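Local coordinates for putative iron-regulated protein A (Parabacteroides distasonis ATCC 8503, PDB 4ECG) that binds calcium ions and, as an imelysin-like protein of the M75 peptidase family, may be a metalloendopeptidase linked to iron regulation, at residues A[36-41]-A[311-316]; A[83-88]-A[285-290]; A[93-98]-A[103-108]; A[297-302]-A[328-333]. All coordinates share one frame; numbering follows the deposited sequence.

Contact 1: A[36-41]-A[311-316]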
loop_
_atom_site.group_PDB
_atom_site.type_symbol
_atom_site.label_atom_id
_atom_site.label_comp_id
_atom_site.label_asym_id
_atom_site.label_seq_id
_atom_site.Cartn_x
_atom_site.Cartn_y
_atom_site.Cartn_z
ATOM N N VAL A 36 -2.018 7.960 19.348
ATOM C CA VAL A 36 -2.429 8.636 18.102
ATOM C C VAL A 36 -1.387 9.675 17.688
ATOM O O VAL A 36 -1.002 9.735 16.532
ATOM C CB VAL A 36 -3.820 9.312 18.285
ATOM C CG1 VAL A 36 -4.191 10.126 17.061
ATOM C CG2 VAL A 36 -4.884 8.278 18.648
ATOM N N ALA A 37 -0.919 10.484 18.629
ATOM C CA ALA A 37 0.165 11.442 18.345
ATOM C C ALA A 37 1.392 10.726 17.790
ATOM O O ALA A 37 1.895 11.083 16.743
ATOM C CB ALA A 37 0.515 12.313 19.583
ATOM N N THR A 38 1.846 9.677 18.455
ATOM C CA THR A 38 3.048 8.969 18.001
ATOM C C THR A 38 2.811 8.293 16.641
ATOM O O THR A 38 3.705 8.218 15.792
ATOM C CB THR A 38 3.390 7.853 18.982
ATOM O OG1 THR A 38 3.612 8.394 20.310
ATOM C CG2 THR A 38 4.570 7.044 18.478
ATOM N N PHE A 39 1.599 7.782 16.424
ATOM C CA PHE A 39 1.264 7.239 15.113
ATOM C C PHE A 39 1.447 8.315 14.019
ATOM O O PHE A 39 2.131 8.073 13.034
ATOM C CB PHE A 39 -0.169 6.654 15.055
ATOM C CG PHE A 39 -0.631 6.425 13.650
ATOM C CD1 PHE A 39 -0.151 5.350 12.925
ATOM C CD2 PHE A 39 -1.451 7.336 13.028
ATOM C CE1 PHE A 39 -0.518 5.160 11.607
ATOM C CE2 PHE A 39 -1.826 7.162 11.713
ATOM C CZ PHE A 39 -1.344 6.075 11.001
ATOM N N VAL A 40 0.831 9.495 14.213
ATOM C CA VAL A 40 0.858 10.583 13.236
ATOM C C VAL A 40 2.280 11.091 13.013
ATOM O O VAL A 40 2.648 11.324 11.873
ATOM C CB VAL A 40 -0.059 11.765 13.614
ATOM C CG1 VAL A 40 0.144 12.949 12.657
ATOM C CG2 VAL A 40 -1.526 11.326 13.639
ATOM N N ASP A 41 3.080 11.234 14.080
ATOM C CA ASP A 41 4.402 11.895 13.978
ATOM C C ASP A 41 5.547 10.922 13.661
ATOM O O ASP A 41 6.539 11.306 13.055
ATOM C CB ASP A 41 4.737 12.676 15.263
ATOM C CG ASP A 41 3.815 13.916 15.495
ATOM O OD1 ASP A 41 3.310 14.516 14.513
ATOM O OD2 ASP A 41 3.624 14.302 16.680
ATOM N N SER A 311 7.826 1.638 20.670
ATOM C CA SER A 311 7.497 2.864 21.435
ATOM C C SER A 311 6.566 2.585 22.643
ATOM O O SER A 311 5.745 1.674 22.607
ATOM C CB SER A 311 6.860 3.903 20.504
ATOM O OG SER A 311 6.278 4.958 21.243
ATOM N N GLU A 312 6.698 3.356 23.721
ATOM C CA GLU A 312 5.850 3.149 24.881
ATOM C C GLU A 312 4.428 3.684 24.610
ATOM O O GLU A 312 3.445 3.222 25.210
ATOM C CB GLU A 312 6.425 3.777 26.142
ATOM C CG GLU A 312 5.363 3.934 27.277
ATOM C CD GLU A 312 5.101 2.666 28.132
ATOM O OE1 GLU A 312 5.579 1.571 27.737
ATOM O OE2 GLU A 312 4.424 2.756 29.211
ATOM N N SER A 313 4.319 4.653 23.714
ATOM C CA SER A 313 3.019 5.062 23.221
ATOM C C SER A 313 2.687 4.383 21.894
ATOM O O SER A 313 2.703 4.991 20.833
ATOM C CB SER A 313 2.902 6.583 23.157
ATOM O OG SER A 313 4.036 7.188 22.613
ATOM N N SER A 314 2.364 3.100 21.997
ATOM C CA SER A 314 1.971 2.265 20.863
ATOM C C SER A 314 0.741 1.482 21.212
ATOM O O SER A 314 0.456 1.272 22.397
ATOM C CB SER A 314 3.075 1.247 20.517
ATOM O OG SER A 314 3.545 0.525 21.650
ATOM N N LEU A 315 0.052 1.017 20.168
ATOM C CA LEU A 315 -1.049 0.080 20.317
ATOM C C LEU A 315 -0.539 -1.167 20.993
ATOM O O LEU A 315 -1.288 -1.828 21.753
ATOM C CB LEU A 315 -1.685 -0.317 18.969
ATOM C CG LEU A 315 -2.648 0.669 18.357
ATOM C CD1 LEU A 315 -3.039 0.267 16.906
ATOM C CD2 LEU A 315 -3.806 0.809 19.325
ATOM N N HIS A 316 0.713 -1.515 20.706
ATOM C CA HIS A 316 1.359 -2.640 21.383
ATOM C C HIS A 316 1.349 -2.482 22.872
ATOM O O HIS A 316 0.940 -3.384 23.592
ATOM C CB HIS A 316 2.780 -2.805 20.882
ATOM C CG HIS A 316 3.635 -3.664 21.757
ATOM N ND1 HIS A 316 3.436 -4.983 21.885
ATOM C CD2 HIS A 316 4.735 -3.344 22.558
ATOM C CE1 HIS A 316 4.359 -5.487 22.753
ATOM N NE2 HIS A 316 5.147 -4.480 23.154
#
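Thr-38, on the long helix 29-68, meets Ser-313 and Ser-311 in the N-cap turn that starts helix 315-322 of this imelysin-like helical fold. The tight part is small and lies round a single pair of hydroxyls: Thr-38 OG1 and Ser-313 OG lie 2.6 Å apart, within hydrogen-bonding distance. Thr-38 holds OG1 beside its backbone N, anti to the carbonyl carbon (chi1 -59°), which keeps the oxygen near its own helix, where the carbonyl of Ala-34 is a second partner. Next to the hydroxyls the threonine carbons lie against the serine backbone, with Thr-38 CB 3.5 Å and Thr-38 CG2 3.6 Å from Ser-313 O. The hydroxyl pair is thus accompanied by carbon-to-carbonyl contact from the same two residues.

Looser packing begins at Ser-311, whose OG comes no nearer than 3.9 Å to Thr-38 CG2. Both Thr-38 and Ser-313 stay partly open to solvent, the exposed Glu-312 turns away from the helix, and the two segments bury just 109 Å² between them. The serine turn is also tied within itself and to the backbone at the end of helix 284-300. Ser-314 is the N-cap, its OG hydrogen-bonded to Ala-317 N, and that same Ser-314 OG is 2.7 Å from Ser-311 O, at a C=O···O angle of 152°.

Contact 2: A[83-88]-A[285-290]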
loop_
_atom_site.group_PDB
_atom_site.type_symbol
_atom_site.label_atom_id
_atom_site.label_comp_id
_atom_site.label_asym_id
_atom_site.label_seq_id
_atom_site.Cartn_x
_atom_site.Cartn_y
_atom_site.Cartn_z
ATOM N N ALA A 83 12.009 1.767 -5.282
ATOM C CA ALA A 83 12.342 2.422 -4.019
ATOM C C ALA A 83 11.199 3.356 -3.544
ATOM O O ALA A 83 10.910 3.396 -2.377
ATOM C CB ALA A 83 13.670 3.169 -4.129
ATOM N N VAL A 84 10.537 4.084 -4.448
ATOM C CA VAL A 84 9.380 4.903 -4.044
ATOM C C VAL A 84 8.206 4.015 -3.674
ATOM O O VAL A 84 7.358 4.379 -2.854
ATOM C CB VAL A 84 8.979 6.026 -5.074
ATOM C CG1 VAL A 84 8.324 5.507 -6.339
ATOM C CG2 VAL A 84 8.059 6.994 -4.403
ATOM N N ARG A 85 8.162 2.831 -4.263
ATOM C CA ARG A 85 7.094 1.926 -3.966
ATOM C C ARG A 85 7.146 1.314 -2.555
ATOM O O ARG A 85 6.128 0.881 -2.061
ATOM C CB ARG A 85 7.039 0.819 -5.019
ATOM C CG ARG A 85 5.731 0.051 -4.937
ATOM C CD ARG A 85 5.364 -0.636 -6.213
ATOM N NE ARG A 85 4.112 -1.362 -6.048
ATOM C CZ ARG A 85 2.902 -0.864 -6.271
ATOM N NH1 ARG A 85 2.715 0.362 -6.696
ATOM N NH2 ARG A 85 1.863 -1.627 -6.073
ATOM N N VAL A 86 8.331 1.262 -1.939
ATOM C CA VAL A 86 8.470 0.712 -0.575
ATOM C C VAL A 86 7.589 1.525 0.361
ATOM O O VAL A 86 6.665 0.972 0.944
ATOM C CB VAL A 86 9.924 0.539 -0.113
ATOM C CG1 VAL A 86 10.005 0.092 1.364
ATOM C CG2 VAL A 86 10.671 -0.464 -1.028
ATOM N N PRO A 87 7.785 2.841 0.429
ATOM C CA PRO A 87 7.004 3.579 1.433
ATOM C C PRO A 87 5.535 3.680 1.104
ATOM O O PRO A 87 4.706 3.732 2.003
ATOM C CB PRO A 87 7.673 4.965 1.492
ATOM C CG PRO A 87 8.448 5.058 0.253
ATOM C CD PRO A 87 8.872 3.646 -0.100
ATOM N N TRP A 88 5.212 3.676 -0.174
ATOM C CA TRP A 88 3.830 3.705 -0.550
ATOM C C TRP A 88 3.155 2.430 -0.070
ATOM O O TRP A 88 2.062 2.480 0.468
ATOM C CB TRP A 88 3.665 3.869 -2.060
ATOM C CG TRP A 88 2.274 3.566 -2.549
ATOM C CD1 TRP A 88 1.902 2.538 -3.367
ATOM C CD2 TRP A 88 1.033 4.276 -2.251
ATOM N NE1 TRP A 88 0.578 2.556 -3.591
ATOM C CE2 TRP A 88 -0.006 3.577 -2.955
ATOM C CE3 TRP A 88 0.706 5.380 -1.504
ATOM C CZ2 TRP A 88 -1.328 3.945 -2.886
ATOM C CZ3 TRP A 88 -0.638 5.766 -1.438
ATOM C CH2 TRP A 88 -1.627 5.058 -2.107
ATOM N N LEU A 285 5.587 -9.838 -4.294
ATOM C CA LEU A 285 5.920 -10.294 -2.933
ATOM C C LEU A 285 6.532 -9.198 -2.078
ATOM O O LEU A 285 6.217 -9.123 -0.909
ATOM C CB LEU A 285 6.821 -11.539 -2.942
ATOM C CG LEU A 285 6.156 -12.788 -3.562
ATOM C CD1 LEU A 285 7.164 -13.917 -3.720
ATOM C CD2 LEU A 285 4.909 -13.210 -2.775
ATOM N N ASP A 286 7.384 -8.344 -2.626
ATOM C CA ASP A 286 7.870 -7.178 -1.838
ATOM C C ASP A 286 6.672 -6.276 -1.450
ATOM O O ASP A 286 6.560 -5.819 -0.300
ATOM C CB ASP A 286 8.908 -6.310 -2.606
ATOM C CG ASP A 286 10.296 -6.914 -2.639
ATOM O OD1 ASP A 286 10.782 -7.393 -1.598
ATOM O OD2 ASP A 286 10.913 -6.869 -3.727
ATOM N N ASP A 287 5.757 -6.044 -2.389
ATOM C CA ASP A 287 4.565 -5.242 -2.075
ATOM C C ASP A 287 3.814 -5.855 -0.907
ATOM O O ASP A 287 3.527 -5.178 0.079
ATOM C CB ASP A 287 3.622 -5.135 -3.257
ATOM C CG ASP A 287 4.192 -4.297 -4.448
ATOM O OD1 ASP A 287 5.249 -3.630 -4.320
ATOM O OD2 ASP A 287 3.543 -4.332 -5.516
ATOM N N TYR A 288 3.525 -7.153 -0.993
ATOM C CA TYR A 288 2.658 -7.756 0.007
ATOM C C TYR A 288 3.292 -7.743 1.391
ATOM O O TYR A 288 2.631 -7.412 2.372
ATOM C CB TYR A 288 2.217 -9.164 -0.356
ATOM C CG TYR A 288 1.694 -9.401 -1.776
ATOM C CD1 TYR A 288 1.032 -8.432 -2.487
ATOM C CD2 TYR A 288 1.859 -10.629 -2.369
ATOM C CE1 TYR A 288 0.557 -8.664 -3.777
ATOM C CE2 TYR A 288 1.378 -10.880 -3.647
ATOM C CZ TYR A 288 0.755 -9.881 -4.354
ATOM O OH TYR A 288 0.362 -10.141 -5.637
ATOM N N LYS A 289 4.569 -8.109 1.463
ATOM C CA LYS A 289 5.366 -7.962 2.661
ATOM C C LYS A 289 5.323 -6.525 3.164
ATOM O O LYS A 289 5.172 -6.292 4.385
ATOM C CB LYS A 289 6.849 -8.400 2.413
ATOM C CG LYS A 289 7.814 -8.139 3.564
ATOM C CD LYS A 289 9.250 -7.905 3.091
ATOM C CE LYS A 289 9.483 -6.453 2.709
ATOM N NZ LYS A 289 10.797 -6.265 2.059
ATOM N N ASN A 290 5.482 -5.554 2.252
ATOM C CA ASN A 290 5.517 -4.159 2.730
ATOM C C ASN A 290 4.151 -3.722 3.295
ATOM O O ASN A 290 4.108 -3.004 4.294
ATOM C CB ASN A 290 6.052 -3.205 1.673
ATOM C CG ASN A 290 7.575 -3.248 1.573
ATOM O OD1 ASN A 290 8.282 -3.244 2.606
ATOM N ND2 ASN A 290 8.094 -3.200 0.329
#
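The acidic calcium-binding site of this imelysin-like protein is flanked by a salt bridge in which Arg-85 of helix 71-89 meets Asp-287 of helix 284-300. The arginine chain runs extended from CG to NE and arrives at about a right angle to the aspartate. It grips side-on with two nitrogens that converge on one oxygen: Arg-85 NE to Asp-287 OD2 is 3.1 Å (N-H···O 157°), and Arg-85 NH2 to Asp-287 OD2 is 3.2 Å. OD2 lies close to the guanidinium plane, while NE and NH2 come at it from the same face of the carboxylate, out of its plane, the two planes being 56° apart. A weak third bond links Arg-85 NE to Asp-287 OD1. Asn-283 bonds OD1 and Ser-278 bonds OD2, while Arg-85 NH1 pairs with the calcium ligand Asp-109 and Phe-148 offers a cation-pi contact.

Beside the ion pair, Val-86 CG1 rests 3.9 Å from Asn-290 ND2, the amide's OD1 being bonded to Gln-90. A leucine in place of Arg-85 would probably leave Asp-287 and Asp-109 without their shared guanidinium, the Asp-287 carboxylate keeping its neutral partners Asn-283 and Ser-278. With its side chain about 4 Å (nearest atoms) from a bound calcium ion and paired with the ligand Asp-109, Arg-85 is consistent with a second-shell residue of a carboxylate calcium site between helices.

Contact 3: A[93-98]-A[103-108]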
loop_
_atom_site.group_PDB
_atom_site.type_symbol
_atom_site.label_atom_id
_atom_site.label_comp_id
_atom_site.label_asym_id
_atom_site.label_seq_id
_atom_site.Cartn_x
_atom_site.Cartn_y
_atom_site.Cartn_z
ATOM N N ALA A 93 -1.639 0.499 5.554
ATOM C CA ALA A 93 -2.381 0.285 6.821
ATOM C C ALA A 93 -3.094 1.568 7.240
ATOM O O ALA A 93 -3.902 1.543 8.168
ATOM C CB ALA A 93 -1.468 -0.210 7.949
ATOM N N PHE A 94 -2.794 2.676 6.544
ATOM C CA PHE A 94 -3.447 3.936 6.798
ATOM C C PHE A 94 -3.848 4.715 5.520
ATOM O O PHE A 94 -3.380 5.826 5.240
ATOM C CB PHE A 94 -2.610 4.792 7.755
ATOM C CG PHE A 94 -1.146 4.830 7.456
ATOM C CD1 PHE A 94 -0.306 3.864 7.947
ATOM C CD2 PHE A 94 -0.600 5.865 6.734
ATOM C CE1 PHE A 94 1.078 3.940 7.728
ATOM C CE2 PHE A 94 0.742 5.933 6.504
ATOM C CZ PHE A 94 1.595 4.974 7.005
ATOM N N LEU A 95 -4.760 4.110 4.768
ATOM C CA LEU A 95 -5.302 4.720 3.560
ATOM C C LEU A 95 -6.442 5.656 3.923
ATOM O O LEU A 95 -6.965 6.375 3.051
ATOM C CB LEU A 95 -5.820 3.656 2.597
ATOM C CG LEU A 95 -4.730 2.941 1.823
ATOM C CD1 LEU A 95 -5.360 1.682 1.242
ATOM C CD2 LEU A 95 -4.142 3.897 0.766
ATOM N N PHE A 96 -6.842 5.656 5.191
ATOM C CA PHE A 96 -7.816 6.658 5.649
ATOM C C PHE A 96 -7.229 8.036 5.540
ATOM O O PHE A 96 -6.029 8.178 5.439
ATOM C CB PHE A 96 -8.323 6.406 7.059
ATOM C CG PHE A 96 -7.265 6.178 8.066
ATOM C CD1 PHE A 96 -6.655 7.229 8.695
ATOM C CD2 PHE A 96 -6.890 4.878 8.421
ATOM C CE1 PHE A 96 -5.703 7.012 9.696
ATOM C CE2 PHE A 96 -5.915 4.645 9.388
ATOM C CZ PHE A 96 -5.329 5.716 10.041
ATOM N N GLY A 97 -8.082 9.051 5.575
ATOM C CA GLY A 97 -7.589 10.411 5.505
ATOM C C GLY A 97 -7.347 10.809 4.067
ATOM O O GLY A 97 -8.183 10.586 3.226
ATOM N N VAL A 98 -6.217 11.421 3.772
ATOM C CA VAL A 98 -6.091 12.105 2.495
ATOM C C VAL A 98 -6.117 11.094 1.326
ATOM O O VAL A 98 -6.745 11.337 0.306
ATOM C CB VAL A 98 -4.835 13.024 2.476
ATOM C CG1 VAL A 98 -4.725 13.804 1.164
ATOM C CG2 VAL A 98 -4.851 14.011 3.619
ATOM N N GLN A 103 -8.972 10.794 -3.235
ATOM C CA GLN A 103 -8.982 9.772 -4.269
ATOM C C GLN A 103 -7.582 9.370 -4.722
ATOM O O GLN A 103 -7.434 8.885 -5.817
ATOM C CB GLN A 103 -9.754 10.270 -5.477
ATOM C CG GLN A 103 -11.172 10.735 -5.186
ATOM C CD GLN A 103 -12.066 9.552 -5.223
ATOM O OE1 GLN A 103 -11.973 8.675 -4.340
ATOM N NE2 GLN A 103 -12.866 9.447 -6.301
ATOM N N LEU A 104 -6.573 9.524 -3.865
ATOM C CA LEU A 104 -5.216 9.397 -4.334
ATOM C C LEU A 104 -4.764 7.932 -4.452
ATOM O O LEU A 104 -3.926 7.634 -5.272
ATOM C CB LEU A 104 -4.269 10.254 -3.514
ATOM C CG LEU A 104 -4.548 11.759 -3.462
ATOM C CD1 LEU A 104 -3.672 12.347 -2.372
ATOM C CD2 LEU A 104 -4.359 12.481 -4.785
ATOM N N ASP A 105 -5.342 7.017 -3.694
ATOM C CA ASP A 105 -5.032 5.572 -3.840
ATOM C C ASP A 105 -5.335 5.109 -5.287
ATOM O O ASP A 105 -4.453 4.638 -5.998
ATOM C CB ASP A 105 -5.826 4.782 -2.767
ATOM C CG ASP A 105 -5.661 3.257 -2.860
ATOM O OD1 ASP A 105 -4.628 2.741 -3.340
ATOM O OD2 ASP A 105 -6.573 2.544 -2.378
ATOM N N PRO A 106 -6.566 5.313 -5.788
ATOM C CA PRO A 106 -6.715 4.898 -7.178
ATOM C C PRO A 106 -5.994 5.780 -8.194
ATOM O O PRO A 106 -5.612 5.303 -9.256
ATOM C CB PRO A 106 -8.249 4.950 -7.387
ATOM C CG PRO A 106 -8.719 5.903 -6.365
ATOM C CD PRO A 106 -7.879 5.532 -5.178
ATOM N N SER A 107 -5.790 7.047 -7.892
ATOM C CA SER A 107 -5.097 7.889 -8.850
ATOM C C SER A 107 -3.655 7.405 -9.029
ATOM O O SER A 107 -3.138 7.392 -10.125
ATOM C CB SER A 107 -5.142 9.351 -8.427
ATOM O OG SER A 107 -4.608 10.186 -9.454
ATOM N N LEU A 108 -3.038 6.987 -7.940
ATOM C CA LEU A 108 -1.631 6.590 -7.891
ATOM C C LEU A 108 -1.412 5.148 -8.321
ATOM O O LEU A 108 -0.315 4.819 -8.723
ATOM C CB LEU A 108 -1.126 6.703 -6.447
ATOM C CG LEU A 108 -0.536 8.044 -6.014
ATOM C CD1 LEU A 108 -0.493 8.086 -4.506
ATOM C CD2 LEU A 108 0.859 8.231 -6.659
#
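Leu-95 carries CG anti to its carbonyl carbon (chi1 -77°), and Asp-105 carries CG opposite its backbone nitrogen (chi1 177°); these two settings bring an isobutyl group and a carboxylate together at about a right angle. The two leucine methyls divide the contact, CD2 on the acid's stem and CD1 at the carboxylate. Leu-95 CD2 lies 4.0 Å from Asp-105 CB and equally near the carboxylate carbon, and Leu-95 CD1 is 3.9 Å from Asp-105 OD2. No hydrogen bond crosses between the segments, so this is van der Waals contact along one flank of the acid. Trp-88, from helix 71-89, packs on both residues, and the Asp-105 side chain comes within about 4 Å of a bound calcium ion.

A second touch lies further along. Val-98 and Leu-104 run side by side, pointing the same way, with Val-98 CG1 at 4.0 Å from Leu-104 CD1. That same Leu-104 CD1 is also 4.2 Å from Val-98 O, so the leucine rests on the backbone as well as the methyl. Helix 171-196 closes over this pair, Trp-195 against Val-98 and Asp-187 against Leu-104.

The chain between the two meetings is compact. Gly-97 is the N-cap of the short helix 98-101; Gln-103, with a positive phi of 67°, is the C-prime residue that ends it and the N-cap of helix 104-109. The backbone N atoms of Gln-103 and Leu-104 bond back to carbonyls of helix 98-101, the signature of a Schellman motif, here joining two short helices beside a calcium-binding site.

Contact 4: A[297-302]-A[328-333]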
loop_
_atom_site.group_PDB
_atom_site.type_symbol
_atom_site.label_atom_id
_atom_site.label_comp_id
_atom_site.label_asym_id
_atom_site.label_seq_id
_atom_site.Cartn_x
_atom_site.Cartn_y
_atom_site.Cartn_z
ATOM N N ASN A 297 4.570 -1.456 11.734
ATOM C CA ASN A 297 4.975 -0.094 12.083
ATOM C C ASN A 297 3.927 0.579 12.891
ATOM O O ASN A 297 4.246 1.251 13.870
ATOM C CB ASN A 297 5.197 0.718 10.790
ATOM C CG ASN A 297 6.459 0.300 10.029
ATOM O OD1 ASN A 297 7.313 -0.512 10.515
ATOM N ND2 ASN A 297 6.597 0.862 8.820
ATOM N N ALA A 298 2.670 0.438 12.436
ATOM C CA ALA A 298 1.508 1.033 13.106
ATOM C C ALA A 298 1.359 0.519 14.544
ATOM O O ALA A 298 1.025 1.305 15.424
ATOM C CB ALA A 298 0.196 0.734 12.349
ATOM N N TYR A 299 1.555 -0.789 14.752
ATOM C CA TYR A 299 1.238 -1.441 16.007
ATOM C C TYR A 299 2.325 -1.110 17.030
ATOM O O TYR A 299 2.040 -0.974 18.217
ATOM C CB TYR A 299 1.160 -2.976 15.803
ATOM C CG TYR A 299 0.698 -3.792 16.992
ATOM C CD1 TYR A 299 -0.596 -3.721 17.429
ATOM C CD2 TYR A 299 1.573 -4.647 17.689
ATOM C CE1 TYR A 299 -1.003 -4.427 18.537
ATOM C CE2 TYR A 299 1.155 -5.376 18.794
ATOM C CZ TYR A 299 -0.146 -5.264 19.198
ATOM O OH TYR A 299 -0.630 -5.966 20.294
ATOM N N PHE A 300 3.579 -1.060 16.568
ATOM C CA PHE A 300 4.711 -0.814 17.454
ATOM C C PHE A 300 5.075 0.666 17.499
ATOM O O PHE A 300 5.948 1.049 18.231
ATOM C CB PHE A 300 5.942 -1.679 17.053
ATOM C CG PHE A 300 5.728 -3.162 17.228
ATOM C CD1 PHE A 300 5.529 -3.701 18.473
ATOM C CD2 PHE A 300 5.669 -4.011 16.150
ATOM C CE1 PHE A 300 5.304 -5.072 18.644
ATOM C CE2 PHE A 300 5.462 -5.369 16.298
ATOM C CZ PHE A 300 5.266 -5.898 17.559
ATOM N N GLY A 301 4.435 1.501 16.697
ATOM C CA GLY A 301 4.579 2.940 16.880
ATOM C C GLY A 301 5.832 3.588 16.345
ATOM O O GLY A 301 6.239 4.612 16.849
ATOM N N GLY A 302 6.424 3.009 15.305
ATOM C CA GLY A 302 7.522 3.652 14.569
ATOM C C GLY A 302 7.870 2.872 13.304
ATOM O O GLY A 302 7.559 1.694 13.199
ATOM N N SER A 328 0.779 -10.713 22.913
ATOM C CA SER A 328 1.781 -11.693 22.599
ATOM C C SER A 328 1.330 -12.465 21.364
ATOM O O SER A 328 2.141 -12.725 20.490
ATOM C CB SER A 328 1.972 -12.583 23.802
ATOM O OG SER A 328 2.941 -13.525 23.512
ATOM N N LEU A 329 0.034 -12.762 21.250
ATOM C CA LEU A 329 -0.453 -13.470 20.055
ATOM C C LEU A 329 -0.337 -12.610 18.746
ATOM O O LEU A 329 -0.159 -13.161 17.646
ATOM C CB LEU A 329 -1.888 -13.955 20.264
ATOM C CG LEU A 329 -2.122 -15.238 21.046
ATOM C CD1 LEU A 329 -3.634 -15.341 21.237
ATOM C CD2 LEU A 329 -1.546 -16.515 20.374
HETATM N N MSE A 330 -0.457 -11.284 18.896
HETATM C CA MSE A 330 -0.309 -10.307 17.836
HETATM C C MSE A 330 1.114 -10.117 17.408
HETATM O O MSE A 330 1.385 -9.981 16.201
HETATM C CB MSE A 330 -0.828 -8.930 18.258
HETATM C CG MSE A 330 -2.365 -8.768 18.218
HETATM SE SE MSE A 330 -3.104 -8.657 16.454
HETATM C CE MSE A 330 -1.774 -7.593 15.547
ATOM N N VAL A 331 2.016 -10.060 18.380
ATOM C CA VAL A 331 3.442 -10.011 18.078
ATOM C C VAL A 331 3.813 -11.216 17.182
ATOM O O VAL A 331 4.371 -11.029 16.120
ATOM C CB VAL A 331 4.289 -9.967 19.387
ATOM C CG1 VAL A 331 5.783 -10.193 19.094
ATOM C CG2 VAL A 331 4.018 -8.652 20.114
ATOM N N VAL A 332 3.444 -12.431 17.605
ATOM C CA VAL A 332 3.727 -13.666 16.865
ATOM C C VAL A 332 3.092 -13.589 15.470
ATOM O O VAL A 332 3.724 -13.883 14.468
ATOM C CB VAL A 332 3.234 -14.930 17.663
ATOM C CG1 VAL A 332 3.054 -16.160 16.762
ATOM C CG2 VAL A 332 4.170 -15.250 18.866
ATOM N N GLN A 333 1.867 -13.115 15.388
ATOM C CA GLN A 333 1.111 -13.196 14.153
ATOM C C GLN A 333 1.606 -12.232 13.089
ATOM O O GLN A 333 1.571 -12.576 11.910
ATOM C CB GLN A 333 -0.384 -12.947 14.412
ATOM C CG GLN A 333 -1.293 -13.411 13.313
ATOM C CD GLN A 333 -1.232 -14.906 13.052
ATOM O OE1 GLN A 333 -1.258 -15.712 13.971
ATOM N NE2 GLN A 333 -1.186 -15.285 11.768
#
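This is a buried, mainly apolar helix-to-helix contact, in which Tyr-299 and Phe-300 at the C-terminal end of helix 284-300 press against Met-330 and Val-331 of helix 324-343. The backbones stay well apart, the nearest CA atoms being 9.1 Å from each other, so the aromatic side chains span the distance. Tyr-299 does this with CG anti to its backbone N (chi1 -174°), which carries the ring toward helix 324-343. Its far end meets the base of the methionine: Tyr-299 OH is 3.6 Å and Tyr-299 CZ 3.8 Å from Met-330 CB. Met-330, modelled as selenomethionine, is bent at its second and third torsions (-73° and -39°), and this folding lays CE over one face of the tyrosine ring. Leu-368 and Leu-372 of helix 355-377 pack on the methionine from outside the pair.

Phe-300 takes the neighbouring place, and Val-331 CG2 comes to the edge of its ring, 4.0 Å from Phe-300 CZ and near the ring plane. The two aromatics also brace each other: Tyr-299 CD2 stands 3.8 Å above the Phe-300 face, toward its rim, while Phe-300 CZ lies in the tyrosine plane. A valine in place of Tyr-299 is likely to open a gap beside Met-330 and Phe-300 and deprive Asp-327 of a hydrogen-bond partner.

The chemistry thus divides along one side chain: the tyrosine ring packs against apolar side chains of the facing helix, and its buried hydroxyl is satisfied by Asp-327 at the start of the helix it packs on.

Overall arrangement
Contact 1 is a surface contact, whereas contacts 2 and 4 are buried and contact 3 is partly so. Contacts 2 and 4 both use helix 284-300: its first turns supply a carboxylate for an ion pair, its last turn aromatics away from the metal sites. The centre of contact 2 lies about 7 Å from the centre of the chain. Contact 1 adjoins contact 4 through probable backbone bonds, His-316 N to Tyr-299 O and Ser-311 N to Phe-300 O. Trp-88 links contacts 2 and 3, and Phe-39 of contact 1 reaches Phe-94. Contact 1 rests on one hydroxyl pair, contact 4 on aromatic and apolar packing, contact 2 on charge near calcium, and contact 3 on apolar contact beside an acid.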